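Local structure of ATP phosphoribosyltransferase (Thermotoga maritima, 1O63) at residues 78-83 against 172-177; 3-8 against 61-66; 107-112 against 132-137; 103-108 against 142-147; 87-92 against 166-171. The protein probably catalyses the first step of histidine biosynthesis, condensing ATP with 5-phosphoribose 1-diphosphate to give phosphoribosyl-ATP and diphosphate. All blocks are in the same frame, centred on the assembly; numbering follows the deposited sequence.

How the contacts relate
All five contacts draw on one mixed sheet that runs through both lobes of the chain. Contact 2 closes first along the sequence; contact 1 then spans the interval holding contacts 3, 4 and 5. Contacts 1 and 2 have centres about 9 Å apart and are joined where strand 61-65 borders strand 161-176. Contacts 3 and 4, about 8 Å apart between centres, share Ala107 and Thr108 of strand 104-108 in the other lobe. Contact 5 uses the same two long strands as contact 1, its centre about 19 Å away, and bridges to contact 4, where Ile146 N meets Ala92 O. Strands 81-94 and 161-176 thus tie the two lobes together.

Contact 1 of 5, residues 78-83 against 172-177; sequences QPFFIP and THVVVN
Gln78 OE1 accepts the ring N-H of His173 ND1 at 2.9 Å, and water 1, which also takes the N-H of Val174, lies 3.1 Å from Gln78 OE1. The pair belongs to one lobe of a fold of the type II periplasmic-binding-protein class, where the start of strand 81-94 passes antiparallel to the end of strand 161-176. Their axes are 6.0 Å apart, and water does much of the bridging: water 2 connects Ile82 N with Thr172 O, water 3 connects Ile82 O with Thr172 N. The glutamine amide and the imidazole stand almost perpendicular (89°), and the donor reaches the oxygen from above the carbonyl plane, 42° out of it. Because His173 NE2 is hydrogen-bonded to Thr66 OG1, the ring is held at both nitrogens. A leucine in place of His173 is likely to leave Gln78 OE1 and Thr66 OG1 each without its imidazole partner and the glutamine amide freer to turn. Deeper in, Val174 CG1, set between its own backbone N and carbonyl carbon (chi1 52°), sits over the centre of the Phe80 ring, 3.9 Å from the centroid, as a CH-pi contact. Pro79 CG meets the same methyl at 3.6 Å. Helix 185-204 packs on Pro79, Phe80 and Ile82, and Ile82 CD1 comes within 3.8 Å of Val174 N.

Contact 2 of 5, residues 3-8 against 61-66; sequences LKLAIP and IGFCGT
Leu5 pairs with Ile61 and Ala6 with Gly62 in a parallel ladder, the strand axes 4.6 Å apart and 9° from alignment. Its bonds alternate as a parallel pair requires: Ile61 N to Lys4 O, Ala6 N to Ile61 O at 2.8 Å, and Phe63 N to Ala6 O at 3.3 Å, this last donor lying almost on the extension of the carbonyl bond. Phe63 dominates the side-chain packing. Ile7 CD1 touches the ring edge, 3.9 Å from Phe63 CD1, and Leu5 CD2 meets the same edge 4.2 Å from Phe63 CE1. Although Ile7 CB points away, chi2 of -50° folds CD1 back to the ring. Pro8 comes against the backbone beyond it: Pro8 CD lies 3.3 Å from Phe63 O, a buried oxygen with no polar partner in the model, and 3.9 Å from Phe63 CB. A glycine in place of Pro8 would probably open a gap beside Phe63 CB and strip the ring carbons from that carbonyl. Helix 13-23 covers Leu5, Ile7 and Phe63. Strand 4-8 lies between strands 40-45 and 61-65, parallel to both, and the link between those two through helix 50-55 is a beta-alpha-beta crossover, as in alpha/beta lobes of periplasmic-binding-protein type.

Contact 3 of 5, residues 107-112 against 132-137; sequences ATKFPN and GSVELA
Ala107 and Ala137 point their CB methyls straight at each other, 3.4 Å apart, closer than ordinary van der Waals contact, so the strand end and the start of the helical segment meet with no room for a larger side chain between them. Val134 fills the next position and divides its two methyls between different partners. With CG1 anti to the backbone N (chi1 -176°), Val134 CG1 faces the strand, 3.6 Å from Ala107 O and 3.9 Å from Ala107 CB. The other branch, Val134 CG2, turns to the lysine and touches Lys109 CG at 3.6 Å. The lysine runs extended through CG to CD (chi2 -162°), which carries Lys109 CD past the glycine backbone, 3.9 Å from Gly132 N; the chain bends only beyond CD. Lys109 CB meanwhile rests against one face of the Phe110 ring, toward its rim. No hydrogen bond crosses between the segments; each is shaped by its own bonds. Thr108 OG1 accepts Phe110 N at 2.8 Å, an ST turn that leads the chain from strand 104-108 to Phe110, the N-cap of helix 111-121. On the other segment, Leu136 N to Ser133 O closes a type I turn at 3.1 Å. Val134 also packs on Ile146 and Asp148 of strand 145-150, Phe110 reaches helix 66-71, and Ser133 and Glu135 lie against Ile33 of the second subunit.

Contact 4 of 5, residues 103-108 against 142-147; sequences EKRIAT and LSDLIV
Asp144 OD2 is held twice by Arg105: the backbone Arg105 N donates to its anti lone pair at 3.1 Å, and Arg105 NE adds a weak, salt-bridging bond at 3.3 Å. The arginine bends at chi3 (-47°) to bring NE round to the carboxylate, whose plane is turned 64° from the guanidinium; Leu142 O lies over one guanidinium face. In return, Arg105 O accepts both Asp144 N, at 2.9 Å, and Leu145 N, so one carbonyl takes two successive N-H groups where the loop enters strand 145-150. Beyond it the parallel ladder runs on through Ala107 N to Leu145 O at 3.0 Å and Val147 N to Ala107 O at 3.2 Å. Ser143 OG donates to Leu145 O at 2.8 Å from above the carbonyl plane, giving that oxygen a second donor. At the far end, Thr108 OG1, the hydroxyl that also accepts Phe110 N, gives its proton to Val147 O at 2.9 Å. In the second shell, Gly141 O accepts from Arg105 NH2 and steadies the guanidinium. Ile106 CG2 touches Val147 CG2 on the face covered by helix 111-121; Ala107 and Ile146 lie on the other face, against helix 136-140, which Ser143 of the preceding loop also touches. Strand 104-108 thus lies between 125-129 and 145-150, parallel to both.

Contact 5 of 5, residues 87-92 against 166-171; sequences SRMVLA and EIFVIR
Met89 O, the carbonyl of a selenomethionine, receives two successive backbone N-H groups, Ile167 N at 2.7 Å and Phe168 N in a weak bond at 3.4 Å. This is a classic beta bulge in the antiparallel pairing of strands 81-94 and 161-176, the long strands that join the two lobes of the fold, and it shifts the register by one residue between Met89 and Val90. Next to it the ladder is regular again, with Met89 N bonded to Phe168 O at 2.8 Å and nearly straight (175°). Phe168 CG takes the confined place between its backbone N and carbonyl carbon (chi1 56°), which lays the ring alongside the selenomethionine: Met89 CB lies over the ring centre, 3.8 Å from the Phe168 centroid, a CH-pi contact. The other sheet face carries charge. Arg88 NH1 donates to the syn lone pair of Glu166 OE1 at 2.9 Å, a salt bridge with guanidinium and carboxylate only 14° from coplanar. Helix 66-71 packs on Met89, Phe168 and Ile170, while Val147 and Ile149 of strand 145-150 meet Ile167 and Ile170. Further along, Ile170 N bonds Ser87 O at 2.8 Å, and Ser87 OG sits 3.5 Å from Ile170 CB.

Contact 1 of 5, residues 78-83 against 172-177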
# COMPACT_ATOMS: atom_id res chain seq x y z
N GLN A 78 15.87 -18.70 -4.62
CA GLN A 78 15.48 -19.08 -3.27
C GLN A 78 16.39 -20.22 -2.81
O GLN A 78 16.22 -21.34 -3.34
CB GLN A 78 14.02 -19.58 -3.23
CG GLN A 78 12.98 -18.50 -3.42
CD GLN A 78 11.56 -19.01 -3.12
OE1 GLN A 78 11.30 -19.65 -2.08
NE2 GLN A 78 10.67 -18.71 -4.04
N PRO A 79 17.36 -19.96 -1.95
CA PRO A 79 18.34 -20.97 -1.60
C PRO A 79 17.73 -22.10 -0.79
O PRO A 79 18.16 -23.24 -0.91
CB PRO A 79 19.40 -20.22 -0.80
CG PRO A 79 18.66 -19.00 -0.28
CD PRO A 79 17.73 -18.64 -1.41
N PHE A 80 16.75 -21.79 0.07
CA PHE A 80 16.15 -22.84 0.89
C PHE A 80 14.75 -22.47 1.35
O PHE A 80 14.29 -21.34 1.17
CB PHE A 80 17.07 -23.20 2.04
CG PHE A 80 17.38 -22.10 3.01
CD1 PHE A 80 16.54 -21.83 4.08
CD2 PHE A 80 18.52 -21.33 2.86
CE1 PHE A 80 16.82 -20.83 4.99
CE2 PHE A 80 18.81 -20.33 3.76
CZ PHE A 80 17.98 -20.07 4.82
N PHE A 81 14.11 -23.42 2.03
CA PHE A 81 12.74 -23.31 2.52
C PHE A 81 12.61 -22.90 3.96
O PHE A 81 13.19 -23.50 4.87
CB PHE A 81 12.10 -24.71 2.31
CG PHE A 81 10.66 -24.84 2.68
CD1 PHE A 81 10.27 -25.15 3.97
CD2 PHE A 81 9.67 -24.71 1.71
CE1 PHE A 81 8.93 -25.27 4.30
CE2 PHE A 81 8.34 -24.85 2.04
CZ PHE A 81 7.96 -25.13 3.34
N ILE A 82 11.77 -21.90 4.26
CA ILE A 82 11.54 -21.49 5.67
C ILE A 82 10.16 -21.98 6.10
O ILE A 82 9.13 -21.49 5.64
CB ILE A 82 11.69 -19.98 5.82
CG1 ILE A 82 13.08 -19.53 5.34
CG2 ILE A 82 11.47 -19.56 7.28
CD1 ILE A 82 13.24 -18.02 5.25
N PRO A 83 10.12 -23.02 6.92
CA PRO A 83 8.95 -23.73 7.32
C PRO A 83 7.70 -23.06 7.78
O PRO A 83 6.57 -23.42 7.34
CB PRO A 83 9.47 -24.67 8.45
CG PRO A 83 10.88 -24.91 8.10
CD PRO A 83 11.38 -23.67 7.43
N THR A 172 7.39 -17.34 5.00
CA THR A 172 8.52 -16.45 4.73
C THR A 172 9.41 -17.15 3.72
O THR A 172 9.52 -18.38 3.76
CB THR A 172 9.31 -16.21 6.02
OG1 THR A 172 8.36 -15.69 6.98
CG2 THR A 172 10.45 -15.25 5.85
N HIS A 173 10.02 -16.39 2.80
CA HIS A 173 10.93 -17.02 1.83
C HIS A 173 12.26 -16.20 1.88
O HIS A 173 12.15 -15.02 2.18
CB HIS A 173 10.39 -16.87 0.41
CG HIS A 173 9.09 -17.58 0.15
ND1 HIS A 173 9.01 -18.79 -0.47
CD2 HIS A 173 7.82 -17.21 0.47
CE1 HIS A 173 7.72 -19.17 -0.52
NE2 HIS A 173 6.99 -18.22 0.04
N VAL A 174 13.37 -16.84 1.62
CA VAL A 174 14.65 -16.11 1.47
C VAL A 174 14.95 -16.03 -0.03
O VAL A 174 14.77 -17.02 -0.76
CB VAL A 174 15.79 -16.71 2.25
CG1 VAL A 174 15.94 -18.21 1.97
CG2 VAL A 174 17.13 -16.01 1.93
N VAL A 175 15.33 -14.84 -0.50
CA VAL A 175 15.56 -14.61 -1.92
C VAL A 175 16.92 -13.93 -2.10
O VAL A 175 17.32 -13.13 -1.24
CB VAL A 175 14.48 -13.76 -2.60
CG1 VAL A 175 13.27 -14.62 -2.94
CG2 VAL A 175 14.07 -12.55 -1.77
N VAL A 176 17.64 -14.30 -3.15
CA VAL A 176 19.01 -13.79 -3.31
C VAL A 176 19.15 -13.11 -4.67
O VAL A 176 18.72 -13.64 -5.69
CB VAL A 176 20.04 -14.93 -3.21
CG1 VAL A 176 21.46 -14.48 -3.53
CG2 VAL A 176 20.07 -15.56 -1.80
N ASN A 177 19.83 -11.97 -4.69
CA ASN A 177 20.15 -11.30 -5.97
C ASN A 177 21.14 -12.20 -6.72
O ASN A 177 22.21 -12.55 -6.21
CB ASN A 177 20.77 -9.95 -5.63
CG ASN A 177 21.38 -9.17 -6.77
OD1 ASN A 177 21.21 -9.49 -7.94
ND2 ASN A 177 22.09 -8.11 -6.41
O HOH W 1 12.40 -19.54 0.81
O HOH W 2 10.26 -20.57 2.48
O HOH W 3 7.93 -19.57 6.84

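Contact 2 of 5, residues 3-8 against 61-66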
# COMPACT_ATOMS: atom_id res chain seq x y z
N LEU A 3 27.57 -7.72 3.53
CA LEU A 3 26.30 -8.15 2.92
C LEU A 3 25.19 -7.14 3.16
O LEU A 3 25.08 -6.56 4.23
CB LEU A 3 25.90 -9.51 3.44
CG LEU A 3 26.82 -10.69 3.01
CD1 LEU A 3 26.32 -11.97 3.62
CD2 LEU A 3 26.86 -10.77 1.48
N LYS A 4 24.35 -6.92 2.15
CA LYS A 4 23.22 -5.99 2.32
C LYS A 4 21.93 -6.80 2.30
O LYS A 4 21.73 -7.53 1.32
CB LYS A 4 23.20 -4.98 1.16
CG LYS A 4 24.15 -3.79 1.41
CD LYS A 4 25.00 -3.57 0.17
CE LYS A 4 26.07 -2.51 0.43
NZ LYS A 4 25.58 -1.14 0.11
N LEU A 5 21.14 -6.70 3.36
CA LEU A 5 19.88 -7.46 3.44
C LEU A 5 18.66 -6.55 3.31
O LEU A 5 18.66 -5.44 3.86
CB LEU A 5 19.83 -8.23 4.76
CG LEU A 5 20.43 -9.63 4.80
CD1 LEU A 5 21.84 -9.67 4.25
CD2 LEU A 5 20.40 -10.19 6.23
N ALA A 6 17.64 -7.02 2.57
CA ALA A 6 16.40 -6.24 2.43
C ALA A 6 15.36 -6.96 3.33
O ALA A 6 15.02 -8.09 3.03
CB ALA A 6 15.93 -6.26 0.98
N ILE A 7 15.00 -6.35 4.42
CA ILE A 7 14.14 -6.92 5.45
C ILE A 7 12.73 -6.32 5.39
O ILE A 7 12.56 -5.10 5.27
CB ILE A 7 14.74 -6.66 6.84
CG1 ILE A 7 16.24 -6.96 6.93
CG2 ILE A 7 13.97 -7.40 7.93
CD1 ILE A 7 16.72 -8.29 6.41
N PRO A 8 11.74 -7.17 5.35
CA PRO A 8 10.34 -6.78 5.24
C PRO A 8 9.75 -6.26 6.54
O PRO A 8 9.71 -6.97 7.55
CB PRO A 8 9.66 -8.11 4.87
CG PRO A 8 10.49 -9.13 5.61
CD PRO A 8 11.91 -8.65 5.47
N ILE A 61 20.67 -10.12 -0.23
CA ILE A 61 19.71 -11.13 0.22
C ILE A 61 18.46 -10.43 0.76
O ILE A 61 18.59 -9.36 1.36
CB ILE A 61 20.32 -12.03 1.30
CG1 ILE A 61 21.53 -12.81 0.72
CG2 ILE A 61 19.31 -13.06 1.84
CD1 ILE A 61 22.48 -13.27 1.82
N GLY A 62 17.29 -11.04 0.57
CA GLY A 62 16.07 -10.46 1.12
C GLY A 62 15.10 -11.56 1.57
O GLY A 62 15.41 -12.76 1.52
N PHE A 63 14.04 -11.12 2.25
CA PHE A 63 13.00 -11.97 2.78
C PHE A 63 11.62 -11.33 2.49
O PHE A 63 11.50 -10.12 2.58
CB PHE A 63 13.12 -12.17 4.30
CG PHE A 63 14.48 -12.61 4.74
CD1 PHE A 63 15.50 -11.68 4.93
CD2 PHE A 63 14.77 -13.95 4.92
CE1 PHE A 63 16.77 -12.05 5.31
CE2 PHE A 63 16.06 -14.35 5.27
CZ PHE A 63 17.04 -13.41 5.48
N CYS A 64 10.67 -12.17 2.10
CA CYS A 64 9.32 -11.70 1.86
C CYS A 64 8.33 -12.86 1.91
O CYS A 64 8.72 -14.03 1.89
CB CYS A 64 9.21 -10.93 0.54
SG CYS A 64 9.77 -11.87 -0.90
N GLY A 65 7.05 -12.57 2.08
CA GLY A 65 6.07 -13.67 2.18
C GLY A 65 5.70 -14.23 0.82
O GLY A 65 5.96 -13.68 -0.25
N THR A 66 4.93 -15.34 0.86
CA THR A 66 4.48 -15.96 -0.37
C THR A 66 3.58 -15.04 -1.19
O THR A 66 3.59 -15.09 -2.42
CB THR A 66 3.73 -17.29 -0.08
OG1 THR A 66 4.44 -18.00 0.95
CG2 THR A 66 3.66 -18.15 -1.33

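Contact 3 of 5, residues 107-112 against 132-137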
# COMPACT_ATOMS: atom_id res chain seq x y z
N ALA A 107 -12.91 -8.18 -5.08
CA ALA A 107 -12.04 -7.13 -4.54
C ALA A 107 -10.80 -7.78 -3.95
O ALA A 107 -10.91 -8.86 -3.37
CB ALA A 107 -12.75 -6.40 -3.39
N THR A 108 -9.64 -7.12 -4.09
CA THR A 108 -8.42 -7.75 -3.53
C THR A 108 -7.27 -6.75 -3.57
O THR A 108 -7.30 -5.81 -4.38
CB THR A 108 -8.05 -8.97 -4.42
OG1 THR A 108 -6.87 -9.61 -3.94
CG2 THR A 108 -7.80 -8.52 -5.86
N LYS A 109 -6.26 -6.98 -2.76
CA LYS A 109 -4.99 -6.28 -2.83
C LYS A 109 -4.02 -7.03 -3.76
O LYS A 109 -2.89 -6.57 -4.02
CB LYS A 109 -4.29 -6.21 -1.46
CG LYS A 109 -5.14 -5.58 -0.37
CD LYS A 109 -4.28 -5.14 0.80
CE LYS A 109 -4.03 -6.26 1.75
NZ LYS A 109 -3.50 -5.80 3.07
N PHE A 110 -4.41 -8.25 -4.12
CA PHE A 110 -3.54 -9.09 -4.98
C PHE A 110 -4.17 -9.41 -6.31
O PHE A 110 -4.66 -10.52 -6.54
CB PHE A 110 -3.23 -10.39 -4.19
CG PHE A 110 -2.85 -10.07 -2.75
CD1 PHE A 110 -3.78 -10.17 -1.75
CD2 PHE A 110 -1.55 -9.70 -2.43
CE1 PHE A 110 -3.46 -9.91 -0.42
CE2 PHE A 110 -1.20 -9.45 -1.11
CZ PHE A 110 -2.16 -9.51 -0.12
N PRO A 111 -4.19 -8.45 -7.25
CA PRO A 111 -4.81 -8.66 -8.53
C PRO A 111 -4.19 -9.73 -9.39
O PRO A 111 -4.98 -10.45 -10.05
CB PRO A 111 -4.81 -7.28 -9.20
CG PRO A 111 -3.72 -6.53 -8.49
CD PRO A 111 -3.65 -7.10 -7.11
N ASN A 112 -2.89 -9.99 -9.39
CA ASN A 112 -2.34 -11.05 -10.23
C ASN A 112 -2.66 -12.43 -9.65
O ASN A 112 -3.01 -13.36 -10.38
CB ASN A 112 -0.82 -10.90 -10.42
CG ASN A 112 -0.48 -9.61 -11.16
OD1 ASN A 112 -1.24 -9.18 -12.02
ND2 ASN A 112 0.62 -8.97 -10.77
N GLY A 132 -6.55 -1.99 1.25
CA GLY A 132 -6.69 -2.57 2.60
C GLY A 132 -8.18 -2.60 2.94
O GLY A 132 -8.99 -2.28 2.05
N SER A 133 -8.52 -3.10 4.11
CA SER A 133 -9.90 -3.24 4.54
C SER A 133 -10.75 -3.87 3.45
O SER A 133 -11.93 -3.53 3.24
CB SER A 133 -10.47 -1.88 4.97
OG SER A 133 -9.78 -1.38 6.11
N VAL A 134 -10.21 -4.93 2.84
CA VAL A 134 -10.88 -5.58 1.72
C VAL A 134 -12.17 -6.23 2.16
O VAL A 134 -13.08 -6.43 1.36
CB VAL A 134 -9.95 -6.58 1.02
CG1 VAL A 134 -10.63 -7.18 -0.21
CG2 VAL A 134 -8.66 -5.87 0.55
N GLU A 135 -12.28 -6.60 3.45
CA GLU A 135 -13.48 -7.23 3.97
C GLU A 135 -14.72 -6.35 3.92
O GLU A 135 -15.84 -6.87 3.97
CB GLU A 135 -13.25 -7.82 5.35
CG GLU A 135 -13.12 -6.81 6.46
CD GLU A 135 -11.72 -6.21 6.55
OE1 GLU A 135 -10.81 -6.65 5.84
OE2 GLU A 135 -11.52 -5.29 7.38
N LEU A 136 -14.59 -5.06 3.72
CA LEU A 136 -15.72 -4.14 3.56
C LEU A 136 -16.36 -4.27 2.18
O LEU A 136 -17.56 -3.99 2.03
CB LEU A 136 -15.22 -2.70 3.76
CG LEU A 136 -16.18 -1.56 3.49
CD1 LEU A 136 -17.41 -1.68 4.39
CD2 LEU A 136 -15.50 -0.21 3.71
N ALA A 137 -15.65 -4.73 1.15
CA ALA A 137 -16.21 -4.77 -0.20
C ALA A 137 -17.54 -5.46 -0.39
O ALA A 137 -18.47 -4.88 -0.98
CB ALA A 137 -15.16 -5.29 -1.19

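Contact 4 of 5, residues 103-108 against 142-147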
# COMPACT_ATOMS: atom_id res chain seq x y z
N GLU A 103 -20.38 -13.23 -14.31
CA GLU A 103 -19.11 -12.54 -14.07
C GLU A 103 -18.95 -12.29 -12.57
O GLU A 103 -19.90 -11.98 -11.86
CB GLU A 103 -19.08 -11.26 -14.89
CG GLU A 103 -17.91 -10.34 -14.65
CD GLU A 103 -18.04 -9.03 -15.41
OE1 GLU A 103 -17.19 -8.79 -16.30
OE2 GLU A 103 -18.97 -8.26 -15.13
N LYS A 104 -17.78 -12.65 -12.02
CA LYS A 104 -17.60 -12.52 -10.57
C LYS A 104 -16.82 -11.26 -10.21
O LYS A 104 -15.71 -11.03 -10.70
CB LYS A 104 -16.96 -13.79 -10.03
CG LYS A 104 -17.82 -15.03 -10.28
CD LYS A 104 -16.95 -16.16 -10.86
CE LYS A 104 -17.75 -17.45 -10.94
NZ LYS A 104 -18.73 -17.38 -12.07
N ARG A 105 -17.41 -10.40 -9.38
CA ARG A 105 -16.72 -9.18 -8.95
C ARG A 105 -15.89 -9.53 -7.69
O ARG A 105 -16.45 -10.07 -6.75
CB ARG A 105 -17.73 -8.08 -8.61
CG ARG A 105 -18.59 -7.62 -9.79
CD ARG A 105 -19.54 -6.49 -9.35
NE ARG A 105 -20.21 -6.81 -8.11
CZ ARG A 105 -20.69 -5.95 -7.21
NH1 ARG A 105 -21.27 -6.39 -6.11
NH2 ARG A 105 -20.62 -4.64 -7.42
N ILE A 106 -14.56 -9.44 -7.80
CA ILE A 106 -13.69 -9.82 -6.69
C ILE A 106 -12.80 -8.62 -6.33
O ILE A 106 -12.03 -8.19 -7.19
CB ILE A 106 -12.76 -10.99 -7.06
CG1 ILE A 106 -13.55 -12.11 -7.75
CG2 ILE A 106 -12.02 -11.49 -5.84
CD1 ILE A 106 -12.71 -13.31 -8.17
N ALA A 107 -12.91 -8.18 -5.08
CA ALA A 107 -12.04 -7.13 -4.54
C ALA A 107 -10.80 -7.78 -3.95
O ALA A 107 -10.91 -8.86 -3.37
CB ALA A 107 -12.75 -6.40 -3.39
N THR A 108 -9.64 -7.12 -4.09
CA THR A 108 -8.42 -7.75 -3.53
C THR A 108 -7.27 -6.75 -3.57
O THR A 108 -7.30 -5.81 -4.38
CB THR A 108 -8.05 -8.97 -4.42
OG1 THR A 108 -6.87 -9.61 -3.94
CG2 THR A 108 -7.80 -8.52 -5.86
N LEU A 142 -19.56 -3.57 -3.25
CA LEU A 142 -18.47 -3.29 -4.20
C LEU A 142 -18.05 -4.58 -4.90
O LEU A 142 -17.69 -4.58 -6.06
CB LEU A 142 -17.30 -2.71 -3.43
CG LEU A 142 -16.15 -2.03 -4.09
CD1 LEU A 142 -14.83 -2.74 -3.85
CD2 LEU A 142 -16.37 -1.71 -5.56
N SER A 143 -18.15 -5.71 -4.17
CA SER A 143 -17.78 -6.96 -4.81
C SER A 143 -18.67 -8.10 -4.31
O SER A 143 -19.36 -7.94 -3.30
CB SER A 143 -16.30 -7.31 -4.55
OG SER A 143 -16.08 -7.78 -3.23
N ASP A 144 -18.61 -9.20 -5.05
CA ASP A 144 -19.33 -10.40 -4.66
C ASP A 144 -18.47 -11.18 -3.68
O ASP A 144 -18.91 -11.81 -2.73
CB ASP A 144 -19.64 -11.22 -5.92
CG ASP A 144 -20.61 -10.50 -6.86
OD1 ASP A 144 -21.77 -10.34 -6.46
OD2 ASP A 144 -20.22 -10.12 -7.99
N LEU A 145 -17.16 -11.20 -3.98
CA LEU A 145 -16.19 -12.02 -3.31
C LEU A 145 -14.89 -11.22 -3.07
O LEU A 145 -14.68 -10.18 -3.65
CB LEU A 145 -15.76 -13.23 -4.18
CG LEU A 145 -16.84 -14.18 -4.69
CD1 LEU A 145 -16.34 -15.05 -5.83
CD2 LEU A 145 -17.41 -15.05 -3.58
N ILE A 146 -14.07 -11.76 -2.17
CA ILE A 146 -12.74 -11.17 -1.99
C ILE A 146 -11.68 -12.26 -2.06
O ILE A 146 -12.02 -13.44 -1.90
CB ILE A 146 -12.56 -10.43 -0.66
CG1 ILE A 146 -12.67 -11.42 0.49
CG2 ILE A 146 -13.54 -9.24 -0.56
CD1 ILE A 146 -12.45 -10.86 1.87
N VAL A 147 -10.46 -11.85 -2.37
CA VAL A 147 -9.30 -12.77 -2.26
C VAL A 147 -8.36 -12.04 -1.29
O VAL A 147 -7.97 -10.91 -1.59
CB VAL A 147 -8.62 -13.07 -3.58
CG1 VAL A 147 -7.23 -13.66 -3.36
CG2 VAL A 147 -9.45 -13.98 -4.47

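Contact 5 of 5, residues 87-92 against 166-171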
# COMPACT_ATOMS: atom_id res chain seq x y z
N SER A 87 0.27 -17.41 7.44
CA SER A 87 -1.14 -17.12 7.15
C SER A 87 -1.58 -17.85 5.89
O SER A 87 -0.86 -18.72 5.40
CB SER A 87 -1.29 -15.61 6.99
OG SER A 87 -0.31 -15.12 6.09
N ARG A 88 -2.79 -17.55 5.42
CA ARG A 88 -3.34 -18.20 4.23
C ARG A 88 -3.96 -17.14 3.29
O ARG A 88 -4.67 -16.27 3.75
CB ARG A 88 -4.46 -19.17 4.59
CG ARG A 88 -4.10 -20.41 5.39
CD ARG A 88 -5.38 -21.07 5.93
NE ARG A 88 -5.89 -20.40 7.10
CZ ARG A 88 -7.10 -20.45 7.61
NH1 ARG A 88 -8.06 -21.17 7.05
NH2 ARG A 88 -7.39 -19.76 8.72
N MSE A 89 -3.84 -17.39 2.01
CA MSE A 89 -4.52 -16.56 0.99
C MSE A 89 -5.82 -17.32 0.67
O MSE A 89 -5.76 -18.53 0.37
CB MSE A 89 -3.65 -16.37 -0.21
CG MSE A 89 -4.23 -15.52 -1.35
SE MSE A 89 -4.26 -13.65 -0.88
CE MSE A 89 -2.39 -13.22 -1.13
N VAL A 90 -6.97 -16.68 0.86
CA VAL A 90 -8.23 -17.38 0.64
C VAL A 90 -9.18 -16.61 -0.27
O VAL A 90 -9.01 -15.42 -0.47
CB VAL A 90 -8.98 -17.65 1.97
CG1 VAL A 90 -8.13 -18.53 2.87
CG2 VAL A 90 -9.34 -16.35 2.70
N LEU A 91 -10.14 -17.33 -0.81
CA LEU A 91 -11.28 -16.76 -1.50
C LEU A 91 -12.40 -16.74 -0.44
O LEU A 91 -12.51 -17.74 0.29
CB LEU A 91 -11.75 -17.64 -2.67
CG LEU A 91 -13.04 -17.12 -3.37
CD1 LEU A 91 -12.70 -15.87 -4.15
CD2 LEU A 91 -13.60 -18.20 -4.30
N ALA A 92 -13.02 -15.61 -0.21
CA ALA A 92 -14.11 -15.52 0.78
C ALA A 92 -15.28 -14.71 0.23
O ALA A 92 -15.17 -13.89 -0.68
CB ALA A 92 -13.61 -14.89 2.07
N GLU A 166 -9.19 -22.26 -0.13
CA GLU A 166 -7.83 -21.94 0.33
C GLU A 166 -6.95 -21.83 -0.91
O GLU A 166 -6.89 -22.79 -1.69
CB GLU A 166 -7.34 -23.07 1.24
CG GLU A 166 -8.25 -23.37 2.42
CD GLU A 166 -7.91 -22.54 3.65
OE1 GLU A 166 -8.71 -22.50 4.60
OE2 GLU A 166 -6.82 -21.92 3.64
N ILE A 167 -6.35 -20.67 -1.19
CA ILE A 167 -5.60 -20.58 -2.47
C ILE A 167 -4.16 -21.00 -2.28
O ILE A 167 -3.54 -21.59 -3.15
CB ILE A 167 -5.70 -19.17 -3.06
CG1 ILE A 167 -7.19 -18.80 -3.27
CG2 ILE A 167 -4.93 -19.11 -4.38
CD1 ILE A 167 -7.43 -17.38 -3.70
N PHE A 168 -3.53 -20.57 -1.18
CA PHE A 168 -2.18 -21.00 -0.88
C PHE A 168 -1.83 -20.59 0.54
O PHE A 168 -2.37 -19.60 1.10
CB PHE A 168 -1.08 -20.57 -1.83
CG PHE A 168 -0.93 -19.11 -2.08
CD1 PHE A 168 -0.26 -18.30 -1.18
CD2 PHE A 168 -1.44 -18.53 -3.23
CE1 PHE A 168 -0.12 -16.95 -1.42
CE2 PHE A 168 -1.33 -17.18 -3.47
CZ PHE A 168 -0.65 -16.38 -2.56
N VAL A 169 -0.92 -21.38 1.09
CA VAL A 169 -0.44 -21.10 2.45
C VAL A 169 0.71 -20.10 2.31
O VAL A 169 1.41 -20.16 1.31
CB VAL A 169 0.07 -22.39 3.11
CG1 VAL A 169 0.92 -22.08 4.32
CG2 VAL A 169 -1.14 -23.26 3.46
N ILE A 170 0.79 -19.14 3.21
CA ILE A 170 1.79 -18.08 3.14
C ILE A 170 2.88 -18.29 4.19
O ILE A 170 2.61 -18.46 5.38
CB ILE A 170 1.19 -16.69 3.33
CG1 ILE A 170 0.30 -16.33 2.10
CG2 ILE A 170 2.26 -15.62 3.49
CD1 ILE A 170 -0.73 -15.27 2.51
N ARG A 171 4.11 -18.25 3.72
CA ARG A 171 5.27 -18.43 4.59
C ARG A 171 6.29 -17.32 4.26
O ARG A 171 6.15 -16.59 3.30
CB ARG A 171 5.98 -19.75 4.20
CG ARG A 171 5.10 -20.96 4.09
CD ARG A 171 5.90 -22.25 3.93
NE ARG A 171 5.08 -23.40 4.35
CZ ARG A 171 4.15 -23.93 3.55
NH1 ARG A 171 3.93 -23.41 2.36
NH2 ARG A 171 3.46 -24.96 4.00